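Local coordinates for protein levoglucosan dehydrogenase (Pseudarthrobacter phenanthrenivorans, PDB 6A3F) that catalyses the NAD(+)-dependent oxidation of levoglucosan to 3-dehydrolevoglucosan, working as a homotetramer of the Gfo/Idh/MocA family, at residues B[36-41]-B[96-101]; B[122-127]-B[211-216]; B[148-153]-B[360-365]; B[217-222]-B[383-388]. All coordinates share one frame; numbering follows the deposited sequence.

How the interactions relate
All four contacts are built mainly from buried residues, yet their chemistry changes with place. Interaction 1 lies inside the nucleotide-binding domain and rests on a direct histidine-carboxylate hydrogen bond. Interaction 2 joins site residues of both its segments, partly through a bridging water; in interaction 3 a helix backs a segment that carries site residues, and a water lies between the two. Interaction 4, where helices 206-221 and 380-399 meet, sets carbon against a partly exposed arginine, whose polar bonds run outside the segments. Interactions 2 and 4 share helix 206-221 and touch through Thr212 and Val386. In one parallel sheet, backbone bonds tie 122-127 to both 96-101 and 148-153.

Interaction 1: B[36-41]-B[96-101]; sequences KAHSLA and VVDIAT
His38 points its imidazole from helix 35-48 straight at strand 96-100, where Asp98 reaches out to meet it. The two planar groups are neither stacked nor coplanar: ring and carboxylate are turned 53° against each other. His38 ND1 donates to Asp98 OD2 at 2.7 Å, with an N-H...O angle of 161°. The oxygen lies at the ring edge, close to the imidazole plane, whereas seen from Asp98 the donor comes in on the syn side and 25° out of the carboxylate plane. CG of His38 stands beside its backbone N and anti to the carbonyl carbon, which carries the ring off the helix towards the sheet.

The contact belongs to the helix-on-sheet layer of a Rossmann fold. Helix 35-48 follows the glycine-rich turn after strand 23-30, a turn consistent with the GxGxxG pattern, and packs against the parallel sheet; Leu28 of strand 23-30 touches both His38 and Asp98. A histidine suits the place because its polar edge can serve a buried carboxylate while its carbon atoms pack among apolar neighbours. Two residues farther along the strand, Ala100 points to the same side, and its CB lies 3.7 Å from His38 CE1, approaching the ring obliquely; a methyl group is small enough to sit this close to the imidazole. Asp98 OD2 is gripped a second time by the hydroxyl of Tyr42, one turn along the helix from His38, so two groups of helix 35-48 hold the same oxygen and probably stabilise its negative charge in this buried setting.

Interaction 2: B[122-127]-B[211-216]; sequences CEKPLA and ATHVID
Thr212 is the first residue of 211-216 to meet the loop 122-127, and it does so with both branches of its side chain. Its CG2 lies 4.4 Å from Pro125 CB, a loose apolar touch beside the cis peptide bond that precedes the proline. Its OG1 comes within 3.9 Å of Lys124 CE, but the hydroxyl's polar partner is the carbonyl of Gly208, one turn back in helix 206-221. A threonine thus keeps its hydroxyl satisfied within the helix and offers carbon to the loop.

His213 comes next. The lysine chain runs across its ring at about a right angle, Lys124 CE standing 3.4 Å from His213 NE2 and Lys124 CD 3.6 Å from His213 CE1. Bends at chi2 and chi3 (58° and 60°) bring the methylenes of Lys124 up against the NE2-CE1 part of the imidazole. NZ ends beyond it, where a water accepts from Lys124 NZ at 2.9 Å and lies 2.8 Å from His213 NE2, at the edge of the ring and in its plane. A salt bridge to Asp209 further fixes Lys124 NZ. On the loop side, Glu123 OE1 accepts from Lys124 N through its anti lone pair.

Lys124, Asp209 and His213 all bind levoglucosan, and Lys124 binds NADH as well. The Glu-Lys-Pro loop facing this helix forms part of the substrate pocket of a Gfo/Idh/MocA dehydrogenase, at the seam of its two domains.

Interaction 3: B[148-153]-B[360-365]; sequences MVAFNY and IIEAHD
At the end of strand 147-149, the last strand of the parallel Rossmann sheet, the chain turns into the cofactor site, and Glu362 of helix 355-371 reaches into this turn. Ala150 and Phe151 are successive centres of inverse gamma turns, while Ala150 and Asn152 both bind NADH. Glu362 enters fully stretched: CG is anti to the backbone N (chi1 -177°) and chi2 continues the line at -178°, so the carboxylate is delivered to the turning backbone. Its OE2 lies 3.2 Å from Ala150 CA and 3.6 Å from Asn152 CB. The small alanine lets the oxygen come this near to the main chain.

A water lies between the two segments, donating to Val149 O at 2.8 Å; its link to Glu362 OE2 is unusually short and therefore doubtful. The other oxygen, OE1, forms a salt bridge with Lys359, which probably helps to keep the buried carboxylate ionised. Nearer the helix the contact becomes apolar. Met148, itself an extended and flexible chain, crosses the glutamate obliquely and lays its CE 3.6 Å from Glu362 CG. Asn152 turns its amide away from Glu362, ND2 bonding to Thr358 of the same helix.

Around the contact, Met148 and Ala150 pair by backbone bonds with Cys122 in the neighbouring strand 119-122. Helix 355-371 packs beside helix 35-48, whose Ala41 and Ala44 touch Ala363 and Ile360.

Interaction 4: B[217-222]-B[383-388]; sequences MARYLV and GYQVAL
Arg219 of helix 206-221 extends its long side chain to Gln385 and Val386 on helix 380-399, and the direct touching is made by carbon against the arginine. The van der Waals part centres on Gln385. Its CG lies 3.5 Å from Arg219 NE and its CB sits over one face of the guanidinium, 3.9 Å above the plane and offset toward the rim. The two side chains cross obliquely, with guanidinium and amide planes 30° apart. A bend at chi3 (69°) turns the end of the arginine so that this flat face, rather than an N-H, meets the methylenes. The N-H groups lie in the guanidinium plane, so its face is poorly hydrated and packs readily against aliphatic groups. Val386 adds a slighter apolar contact, its CG2 lying 4.2 Å from Arg219 CD; a compact branched side chain suits a place beside the arginine's alkyl chain.

The polar bonds run to residues outside the two segments. Arg219 NH1 forms a salt bridge with Asp382, just before 383-388 in its helix, and NH2 forms another with Glu224, beyond the end of helix 206-221. Held by two acids, the guanidinium has its rotation well defined and its charge probably balanced. Gln385 bends at chi2 (63°), which takes its amide away from the arginine toward the C-terminal tail, where NE2 donates to Pro406 O and OE1 accepts from Ile408 N. With both amide atoms used there, its methylenes are what face Arg219.

This is helix-to-helix packing, joining helix 206-221 of the C-terminal substrate-binding alpha/beta domain to the late helix 380-399.

Interaction 1: B[36-41]-B[96-101]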
loop_
_atom_site.group_PDB
_atom_site.type_symbol
_atom_site.label_atom_id
_atom_site.label_comp_id
_atom_site.label_asym_id
_atom_site.label_seq_id
_atom_site.Cartn_x
_atom_site.Cartn_y
_atom_site.Cartn_z
ATOM N N LYS B 36 20.058 23.873 -7.839
ATOM C CA LYS B 36 20.788 22.614 -7.661
ATOM C C LYS B 36 20.242 21.563 -8.651
ATOM O O LYS B 36 21.013 20.725 -9.177
ATOM C CB LYS B 36 20.763 22.120 -6.204
ATOM C CG LYS B 36 19.411 21.671 -5.649
ATOM C CD LYS B 36 19.459 20.982 -4.292
ATOM C CE LYS B 36 19.391 21.948 -3.135
ATOM N NZ LYS B 36 19.370 21.253 -1.823
ATOM N N ALA B 37 18.947 21.593 -8.958
ATOM C CA ALA B 37 18.411 20.531 -9.808
ATOM C C ALA B 37 18.863 20.729 -11.267
ATOM O O ALA B 37 19.110 19.753 -12.021
ATOM C CB ALA B 37 16.899 20.547 -9.710
ATOM N N HIS B 38 18.908 22.015 -11.681
ATOM C CA HIS B 38 19.417 22.414 -13.001
ATOM C C HIS B 38 20.903 22.046 -13.138
ATOM O O HIS B 38 21.295 21.428 -14.117
ATOM C CB HIS B 38 19.143 23.907 -13.249
ATOM C CG HIS B 38 17.697 24.279 -13.241
ATOM N ND1 HIS B 38 17.003 24.605 -14.393
ATOM C CD2 HIS B 38 16.826 24.442 -12.214
ATOM C CE1 HIS B 38 15.769 24.907 -14.080
ATOM N NE2 HIS B 38 15.636 24.817 -12.747
ATOM N N SER B 39 21.708 22.424 -12.168
ATOM C CA SER B 39 23.155 22.259 -12.318
ATOM C C SER B 39 23.515 20.788 -12.155
ATOM O O SER B 39 24.443 20.327 -12.813
ATOM C CB SER B 39 23.912 23.155 -11.370
ATOM O OG SER B 39 23.456 22.955 -10.051
ATOM N N LEU B 40 22.715 20.042 -11.363
ATOM C CA LEU B 40 22.841 18.589 -11.312
ATOM C C LEU B 40 22.613 18.000 -12.699
ATOM O O LEU B 40 23.348 17.108 -13.100
ATOM C CB LEU B 40 21.803 18.019 -10.348
ATOM C CG LEU B 40 21.638 16.506 -10.388
ATOM C CD1 LEU B 40 22.940 15.814 -9.989
ATOM C CD2 LEU B 40 20.506 16.095 -9.474
ATOM N N ALA B 41 21.537 18.416 -13.366
ATOM C CA ALA B 41 21.213 17.858 -14.657
ATOM C C ALA B 41 22.383 18.058 -15.642
ATOM O O ALA B 41 22.753 17.111 -16.339
ATOM C CB ALA B 41 19.945 18.456 -15.198
ATOM N N VAL B 96 22.883 27.969 -24.943
ATOM C CA VAL B 96 21.643 27.523 -24.295
ATOM C C VAL B 96 21.293 28.478 -23.155
ATOM O O VAL B 96 22.121 28.740 -22.285
ATOM C CB VAL B 96 21.787 26.084 -23.759
ATOM C CG1 VAL B 96 20.544 25.665 -23.003
ATOM C CG2 VAL B 96 22.088 25.078 -24.873
ATOM N N VAL B 97 20.046 28.921 -23.130
ATOM C CA VAL B 97 19.535 29.686 -22.023
ATOM C C VAL B 97 18.489 28.868 -21.248
ATOM O O VAL B 97 17.527 28.369 -21.844
ATOM C CB VAL B 97 18.937 31.000 -22.533
ATOM C CG1 VAL B 97 18.302 31.814 -21.432
ATOM C CG2 VAL B 97 20.012 31.791 -23.259
ATOM N N ASP B 98 18.772 28.726 -19.959
ATOM C CA ASP B 98 17.897 28.057 -18.980
ATOM C C ASP B 98 17.196 29.136 -18.159
ATOM O O ASP B 98 17.825 29.795 -17.332
ATOM C CB ASP B 98 18.696 27.122 -18.061
ATOM C CG ASP B 98 17.825 26.251 -17.156
ATOM O OD1 ASP B 98 16.691 26.681 -16.839
ATOM O OD2 ASP B 98 18.288 25.136 -16.760
ATOM N N ILE B 99 15.886 29.279 -18.398
ATOM C CA ILE B 99 15.075 30.291 -17.744
ATOM C C ILE B 99 14.343 29.649 -16.555
ATOM O O ILE B 99 13.347 28.906 -16.731
ATOM C CB ILE B 99 14.077 30.956 -18.708
ATOM C CG1 ILE B 99 14.700 31.411 -20.028
ATOM C CG2 ILE B 99 13.384 32.109 -17.973
ATOM C CD1 ILE B 99 13.696 31.957 -20.985
ATOM N N ALA B 100 14.783 29.993 -15.339
ATOM C CA ALA B 100 14.229 29.426 -14.146
ATOM C C ALA B 100 13.770 30.543 -13.196
ATOM O O ALA B 100 13.814 30.401 -12.005
ATOM C CB ALA B 100 15.250 28.546 -13.498
ATOM N N THR B 101 13.329 31.656 -13.743
ATOM C CA THR B 101 12.770 32.723 -12.923
ATOM C C THR B 101 11.283 32.442 -12.638
ATOM O O THR B 101 10.620 31.621 -13.326
ATOM C CB THR B 101 12.846 34.061 -13.685
ATOM O OG1 THR B 101 11.952 33.986 -14.797
ATOM C CG2 THR B 101 14.220 34.419 -14.224
#

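Interaction 2: B[122-127]-B[211-216]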
loop_
_atom_site.group_PDB
_atom_site.type_symbol
_atom_site.label_atom_id
_atom_site.label_comp_id
_atom_site.label_asym_id
_atom_site.label_seq_id
_atom_site.Cartn_x
_atom_site.Cartn_y
_atom_site.Cartn_z
ATOM N N CYS B 122 12.669 26.592 -20.574
ATOM C CA CYS B 122 11.984 27.497 -19.727
ATOM C C CYS B 122 11.130 26.749 -18.708
ATOM O O CYS B 122 10.437 25.807 -19.043
ATOM C CB CYS B 122 11.137 28.431 -20.581
ATOM S SG CYS B 122 10.310 29.732 -19.639
ATOM N N GLU B 123 11.143 27.251 -17.488
ATOM C CA GLU B 123 10.232 26.749 -16.429
ATOM C C GLU B 123 8.771 26.943 -16.811
ATOM O O GLU B 123 8.392 27.840 -17.595
ATOM C CB GLU B 123 10.459 27.462 -15.103
ATOM C CG GLU B 123 11.322 26.656 -14.167
ATOM C CD GLU B 123 10.641 25.398 -13.631
ATOM O OE1 GLU B 123 9.599 24.986 -14.165
ATOM O OE2 GLU B 123 11.199 24.815 -12.703
ATOM N N LYS B 124 7.937 26.118 -16.197
ATOM C CA LYS B 124 6.512 26.252 -16.340
ATOM C C LYS B 124 5.918 27.138 -15.238
ATOM O O LYS B 124 6.609 27.422 -14.240
ATOM C CB LYS B 124 5.867 24.863 -16.323
ATOM C CG LYS B 124 6.450 23.856 -15.341
ATOM C CD LYS B 124 6.450 24.237 -13.880
ATOM C CE LYS B 124 5.091 24.500 -13.291
ATOM N NZ LYS B 124 5.180 24.952 -11.885
ATOM N N PRO B 125 4.652 27.606 -15.381
ATOM C CA PRO B 125 3.930 27.667 -16.660
ATOM C C PRO B 125 4.708 28.536 -17.679
ATOM O O PRO B 125 5.615 29.277 -17.309
ATOM C CB PRO B 125 2.584 28.259 -16.261
ATOM C CG PRO B 125 2.916 29.176 -15.094
ATOM C CD PRO B 125 4.012 28.443 -14.359
ATOM N N LEU B 126 4.371 28.464 -18.951
ATOM C CA LEU B 126 5.271 29.082 -19.890
ATOM C C LEU B 126 5.330 30.594 -19.594
ATOM O O LEU B 126 6.379 31.201 -19.562
ATOM C CB LEU B 126 4.779 28.802 -21.305
ATOM C CG LEU B 126 5.775 29.223 -22.390
ATOM C CD1 LEU B 126 7.042 28.395 -22.312
ATOM C CD2 LEU B 126 5.155 29.114 -23.782
ATOM N N ALA B 127 4.186 31.170 -19.329
ATOM C CA ALA B 127 4.111 32.553 -18.905
ATOM C C ALA B 127 2.917 32.756 -17.946
ATOM O O ALA B 127 2.139 31.827 -17.686
ATOM C CB ALA B 127 4.008 33.410 -20.152
ATOM N N ALA B 211 -1.442 22.305 -11.429
ATOM C CA ALA B 211 -2.319 21.612 -12.383
ATOM C C ALA B 211 -1.686 21.498 -13.767
ATOM O O ALA B 211 -1.978 20.538 -14.485
ATOM C CB ALA B 211 -3.658 22.294 -12.439
ATOM N N THR B 212 -0.848 22.463 -14.184
ATOM C CA THR B 212 -0.225 22.402 -15.511
ATOM C C THR B 212 0.607 21.118 -15.660
ATOM O O THR B 212 0.685 20.582 -16.764
ATOM C CB THR B 212 0.607 23.656 -15.787
ATOM O OG1 THR B 212 1.508 23.768 -14.690
ATOM C CG2 THR B 212 -0.230 24.929 -15.898
ATOM N N HIS B 213 1.243 20.647 -14.577
ATOM C CA HIS B 213 2.001 19.371 -14.646
ATOM C C HIS B 213 1.062 18.214 -15.030
ATOM O O HIS B 213 1.388 17.328 -15.862
ATOM C CB HIS B 213 2.709 19.095 -13.312
ATOM C CG HIS B 213 3.900 19.939 -13.038
ATOM N ND1 HIS B 213 4.967 19.941 -13.856
ATOM C CD2 HIS B 213 4.208 20.751 -11.980
ATOM C CE1 HIS B 213 5.891 20.756 -13.348
ATOM N NE2 HIS B 213 5.450 21.268 -12.193
ATOM N N VAL B 214 -0.117 18.209 -14.426
ATOM C CA VAL B 214 -1.114 17.168 -14.667
ATOM C C VAL B 214 -1.703 17.321 -16.067
ATOM O O VAL B 214 -1.943 16.316 -16.747
ATOM C CB VAL B 214 -2.218 17.151 -13.597
ATOM C CG1 VAL B 214 -3.245 16.036 -13.846
ATOM C CG2 VAL B 214 -1.580 16.988 -12.226
ATOM N N ILE B 215 -1.979 18.557 -16.480
ATOM C CA ILE B 215 -2.505 18.815 -17.833
ATOM C C ILE B 215 -1.514 18.336 -18.892
ATOM O O ILE B 215 -1.935 17.671 -19.856
ATOM C CB ILE B 215 -2.870 20.315 -17.995
ATOM C CG1 ILE B 215 -4.056 20.648 -17.086
ATOM C CG2 ILE B 215 -3.144 20.682 -19.428
ATOM C CD1 ILE B 215 -4.250 22.121 -16.903
ATOM N N ASP B 216 -0.209 18.558 -18.672
ATOM C CA ASP B 216 0.816 18.078 -19.590
ATOM C C ASP B 216 0.751 16.557 -19.692
ATOM O O ASP B 216 0.770 15.974 -20.827
ATOM C CB ASP B 216 2.245 18.526 -19.230
ATOM C CG ASP B 216 3.281 17.890 -20.145
ATOM O OD1 ASP B 216 3.392 18.301 -21.337
ATOM O OD2 ASP B 216 3.927 16.891 -19.723
HETATM O O HOH W 1 6.959 23.008 -10.613
#

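Interaction 3: B[148-153]-B[360-365]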
loop_
_atom_site.group_PDB
_atom_site.type_symbol
_atom_site.label_atom_id
_atom_site.label_comp_id
_atom_site.label_asym_id
_atom_site.label_seq_id
_atom_site.Cartn_x
_atom_site.Cartn_y
_atom_site.Cartn_z
ATOM N N MET B 148 12.037 24.242 -25.127
ATOM C CA MET B 148 11.465 23.211 -24.225
ATOM C C MET B 148 10.866 23.873 -22.988
ATOM O O MET B 148 11.447 24.805 -22.417
ATOM C CB MET B 148 12.559 22.223 -23.810
ATOM C CG MET B 148 12.044 20.901 -23.258
ATOM S SD MET B 148 13.379 19.791 -22.843
ATOM C CE MET B 148 12.457 18.273 -22.550
ATOM N N VAL B 149 9.697 23.386 -22.564
ATOM C CA VAL B 149 9.114 23.827 -21.277
ATOM C C VAL B 149 9.286 22.682 -20.252
ATOM O O VAL B 149 9.175 21.516 -20.627
ATOM C CB VAL B 149 7.652 24.294 -21.421
ATOM C CG1 VAL B 149 6.719 23.227 -21.935
ATOM C CG2 VAL B 149 7.135 24.901 -20.137
ATOM N N ALA B 150 9.586 23.022 -19.006
ATOM C CA ALA B 150 10.116 22.050 -17.993
ATOM C C ALA B 150 8.976 21.293 -17.302
ATOM O O ALA B 150 8.859 21.406 -16.051
ATOM C CB ALA B 150 10.941 22.790 -16.961
ATOM N N PHE B 151 8.139 20.593 -18.072
ATOM C CA PHE B 151 7.183 19.629 -17.483
ATOM C C PHE B 151 7.962 18.306 -17.237
ATOM O O PHE B 151 7.793 17.264 -17.908
ATOM C CB PHE B 151 5.938 19.469 -18.365
ATOM C CG PHE B 151 5.026 20.664 -18.407
ATOM C CD1 PHE B 151 4.542 21.229 -17.234
ATOM C CD2 PHE B 151 4.693 21.255 -19.621
ATOM C CE1 PHE B 151 3.700 22.329 -17.268
ATOM C CE2 PHE B 151 3.858 22.364 -19.654
ATOM C CZ PHE B 151 3.389 22.910 -18.478
ATOM N N ASN B 152 8.866 18.375 -16.282
ATOM C CA ASN B 152 9.882 17.362 -16.070
ATOM C C ASN B 152 9.244 16.036 -15.602
ATOM O O ASN B 152 9.842 14.954 -15.825
ATOM C CB ASN B 152 10.934 17.850 -15.089
ATOM C CG ASN B 152 10.340 18.106 -13.732
ATOM O OD1 ASN B 152 9.550 19.040 -13.615
ATOM N ND2 ASN B 152 10.628 17.228 -12.761
ATOM N N TYR B 153 8.067 16.096 -14.963
ATOM C CA TYR B 153 7.494 14.921 -14.368
ATOM C C TYR B 153 7.024 13.942 -15.435
ATOM O O TYR B 153 6.928 12.745 -15.140
ATOM C CB TYR B 153 6.346 15.243 -13.420
ATOM C CG TYR B 153 6.759 15.935 -12.154
ATOM C CD1 TYR B 153 7.564 15.305 -11.218
ATOM C CD2 TYR B 153 6.385 17.261 -11.928
ATOM C CE1 TYR B 153 7.928 15.947 -10.052
ATOM C CE2 TYR B 153 6.766 17.921 -10.771
ATOM C CZ TYR B 153 7.506 17.242 -9.812
ATOM O OH TYR B 153 7.878 17.854 -8.641
ATOM N N ILE B 360 17.655 15.041 -15.322
ATOM C CA ILE B 360 18.747 14.458 -16.100
ATOM C C ILE B 360 18.221 13.918 -17.446
ATOM O O ILE B 360 18.853 14.137 -18.524
ATOM C CB ILE B 360 19.534 13.407 -15.276
ATOM C CG1 ILE B 360 20.327 14.050 -14.135
ATOM C CG2 ILE B 360 20.477 12.634 -16.173
ATOM C CD1 ILE B 360 20.800 13.088 -13.104
ATOM N N ILE B 361 17.078 13.272 -17.416
ATOM C CA ILE B 361 16.456 12.711 -18.604
ATOM C C ILE B 361 15.993 13.850 -19.507
ATOM O O ILE B 361 16.203 13.830 -20.723
ATOM C CB ILE B 361 15.290 11.790 -18.231
ATOM C CG1 ILE B 361 15.779 10.556 -17.485
ATOM C CG2 ILE B 361 14.498 11.366 -19.452
ATOM C CD1 ILE B 361 14.673 9.812 -16.817
ATOM N N GLU B 362 15.354 14.847 -18.899
ATOM C CA GLU B 362 14.928 16.063 -19.603
ATOM C C GLU B 362 16.111 16.684 -20.363
ATOM O O GLU B 362 16.012 16.941 -21.583
ATOM C CB GLU B 362 14.291 17.008 -18.577
ATOM C CG GLU B 362 13.717 18.294 -19.155
ATOM C CD GLU B 362 13.162 19.183 -18.054
ATOM O OE1 GLU B 362 13.957 19.534 -17.136
ATOM O OE2 GLU B 362 11.933 19.472 -18.107
ATOM N N ALA B 363 17.216 16.914 -19.670
ATOM C CA ALA B 363 18.416 17.510 -20.282
ATOM C C ALA B 363 18.985 16.616 -21.390
ATOM O O ALA B 363 19.461 17.112 -22.453
ATOM C CB ALA B 363 19.421 17.832 -19.222
ATOM N N HIS B 364 18.965 15.298 -21.184
ATOM C CA HIS B 364 19.403 14.401 -22.249
ATOM C C HIS B 364 18.596 14.637 -23.519
ATOM O O HIS B 364 19.184 14.714 -24.642
ATOM C CB HIS B 364 19.289 12.926 -21.824
ATOM C CG HIS B 364 19.774 11.982 -22.883
ATOM N ND1 HIS B 364 18.943 11.116 -23.549
ATOM C CD2 HIS B 364 20.994 11.807 -23.417
ATOM C CE1 HIS B 364 19.642 10.439 -24.455
ATOM N NE2 HIS B 364 20.887 10.866 -24.411
ATOM N N ASP B 365 17.267 14.715 -23.403
ATOM C CA ASP B 365 16.474 14.773 -24.606
ATOM C C ASP B 365 16.617 16.166 -25.254
ATOM O O ASP B 365 16.532 16.304 -26.479
ATOM C CB ASP B 365 14.999 14.463 -24.348
ATOM C CG ASP B 365 14.720 12.949 -24.121
ATOM O OD1 ASP B 365 15.602 12.091 -24.407
ATOM O OD2 ASP B 365 13.613 12.668 -23.650
HETATM O O HOH W 2 10.518 19.139 -20.056
#

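Interaction 4: B[217-222]-B[383-388]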
loop_
_atom_site.group_PDB
_atom_site.type_symbol
_atom_site.label_atom_id
_atom_site.label_comp_id
_atom_site.label_asym_id
_atom_site.label_seq_id
_atom_site.Cartn_x
_atom_site.Cartn_y
_atom_site.Cartn_z
ATOM N N MET B 217 0.602 15.897 -18.540
ATOM C CA MET B 217 0.439 14.426 -18.554
ATOM C C MET B 217 -0.812 13.992 -19.319
ATOM O O MET B 217 -0.743 12.997 -19.995
ATOM C CB MET B 217 0.383 13.832 -17.143
ATOM C CG MET B 217 1.705 13.822 -16.503
ATOM S SD MET B 217 1.722 12.981 -14.862
ATOM C CE MET B 217 3.338 13.550 -14.339
ATOM N N ALA B 218 -1.929 14.678 -19.159
ATOM C CA ALA B 218 -3.160 14.340 -19.871
ATOM C C ALA B 218 -2.939 14.481 -21.384
ATOM O O ALA B 218 -3.376 13.622 -22.152
ATOM C CB ALA B 218 -4.288 15.179 -19.403
ATOM N N ARG B 219 -2.233 15.540 -21.799
ATOM C CA ARG B 219 -2.000 15.747 -23.236
ATOM C C ARG B 219 -1.076 14.635 -23.762
ATOM O O ARG B 219 -1.255 14.116 -24.874
ATOM C CB ARG B 219 -1.435 17.142 -23.471
ATOM C CG ARG B 219 -2.456 18.259 -23.332
ATOM C CD ARG B 219 -1.801 19.588 -23.738
ATOM N NE ARG B 219 -1.528 19.633 -25.164
ATOM C CZ ARG B 219 -0.334 19.549 -25.743
ATOM N NH1 ARG B 219 0.782 19.466 -25.034
ATOM N NH2 ARG B 219 -0.262 19.525 -27.064
ATOM N N TYR B 220 -0.093 14.260 -22.947
ATOM C CA TYR B 220 0.940 13.270 -23.342
ATOM C C TYR B 220 0.326 11.862 -23.485
ATOM O O TYR B 220 0.613 11.118 -24.433
ATOM C CB TYR B 220 2.095 13.339 -22.339
ATOM C CG TYR B 220 3.212 12.335 -22.478
ATOM C CD1 TYR B 220 3.879 12.151 -23.685
ATOM C CD2 TYR B 220 3.594 11.542 -21.407
ATOM C CE1 TYR B 220 4.919 11.240 -23.817
ATOM C CE2 TYR B 220 4.655 10.642 -21.511
ATOM C CZ TYR B 220 5.313 10.486 -22.719
ATOM O OH TYR B 220 6.337 9.596 -22.813
ATOM N N LEU B 221 -0.464 11.475 -22.520
ATOM C CA LEU B 221 -0.932 10.118 -22.411
ATOM C C LEU B 221 -2.281 9.956 -23.119
ATOM O O LEU B 221 -2.578 8.825 -23.542
ATOM C CB LEU B 221 -1.098 9.732 -20.923
ATOM C CG LEU B 221 0.186 9.790 -20.097
ATOM C CD1 LEU B 221 -0.130 9.632 -18.611
ATOM C CD2 LEU B 221 1.189 8.750 -20.550
ATOM N N VAL B 222 -3.159 10.984 -23.113
ATOM C CA VAL B 222 -4.539 10.843 -23.633
ATOM C C VAL B 222 -4.674 11.561 -24.989
ATOM O O VAL B 222 -5.048 10.937 -25.988
ATOM C CB VAL B 222 -5.601 11.362 -22.653
ATOM C CG1 VAL B 222 -7.012 11.149 -23.166
ATOM C CG2 VAL B 222 -5.441 10.698 -21.306
ATOM N N GLY B 383 3.723 24.303 -24.271
ATOM C CA GLY B 383 3.600 25.284 -23.199
ATOM C C GLY B 383 2.462 26.251 -23.453
ATOM O O GLY B 383 1.660 26.556 -22.584
ATOM N N TYR B 384 2.363 26.673 -24.693
ATOM C CA TYR B 384 1.315 27.577 -25.094
ATOM C C TYR B 384 -0.064 26.886 -25.101
ATOM O O TYR B 384 -1.013 27.496 -24.618
ATOM C CB TYR B 384 1.698 28.186 -26.448
ATOM C CG TYR B 384 0.648 29.077 -27.068
ATOM C CD1 TYR B 384 -0.127 29.927 -26.296
ATOM C CD2 TYR B 384 0.459 29.092 -28.446
ATOM C CE1 TYR B 384 -1.098 30.745 -26.866
ATOM C CE2 TYR B 384 -0.531 29.878 -29.028
ATOM C CZ TYR B 384 -1.285 30.732 -28.239
ATOM O OH TYR B 384 -2.238 31.512 -28.830
ATOM N N GLN B 385 -0.163 25.621 -25.565
ATOM C CA GLN B 385 -1.415 24.884 -25.532
ATOM C C GLN B 385 -1.899 24.737 -24.082
ATOM O O GLN B 385 -3.095 24.833 -23.802
ATOM C CB GLN B 385 -1.276 23.507 -26.194
ATOM C CG GLN B 385 -2.605 22.752 -26.260
ATOM C CD GLN B 385 -3.635 23.459 -27.116
ATOM O OE1 GLN B 385 -3.567 23.410 -28.344
ATOM N NE2 GLN B 385 -4.589 24.122 -26.486
ATOM N N VAL B 386 -0.985 24.491 -23.146
ATOM C CA VAL B 386 -1.375 24.421 -21.754
ATOM C C VAL B 386 -1.876 25.797 -21.288
ATOM O O VAL B 386 -2.894 25.886 -20.566
ATOM C CB VAL B 386 -0.215 23.886 -20.886
ATOM C CG1 VAL B 386 -0.501 24.032 -19.396
ATOM C CG2 VAL B 386 0.074 22.435 -21.251
ATOM N N ALA B 387 -1.172 26.862 -21.655
ATOM C CA ALA B 387 -1.648 28.221 -21.261
ATOM C C ALA B 387 -3.068 28.486 -21.785
ATOM O O ALA B 387 -3.878 29.150 -21.070
ATOM C CB ALA B 387 -0.666 29.271 -21.738
ATOM N N LEU B 388 -3.378 27.975 -22.984
ATOM C CA LEU B 388 -4.717 28.135 -23.609
ATOM C C LEU B 388 -5.725 27.314 -22.814
ATOM O O LEU B 388 -6.844 27.770 -22.575
ATOM C CB LEU B 388 -4.725 27.702 -25.079
ATOM C CG LEU B 388 -3.999 28.622 -26.069
ATOM C CD1 LEU B 388 -3.957 27.998 -27.448
ATOM C CD2 LEU B 388 -4.656 30.004 -26.130
#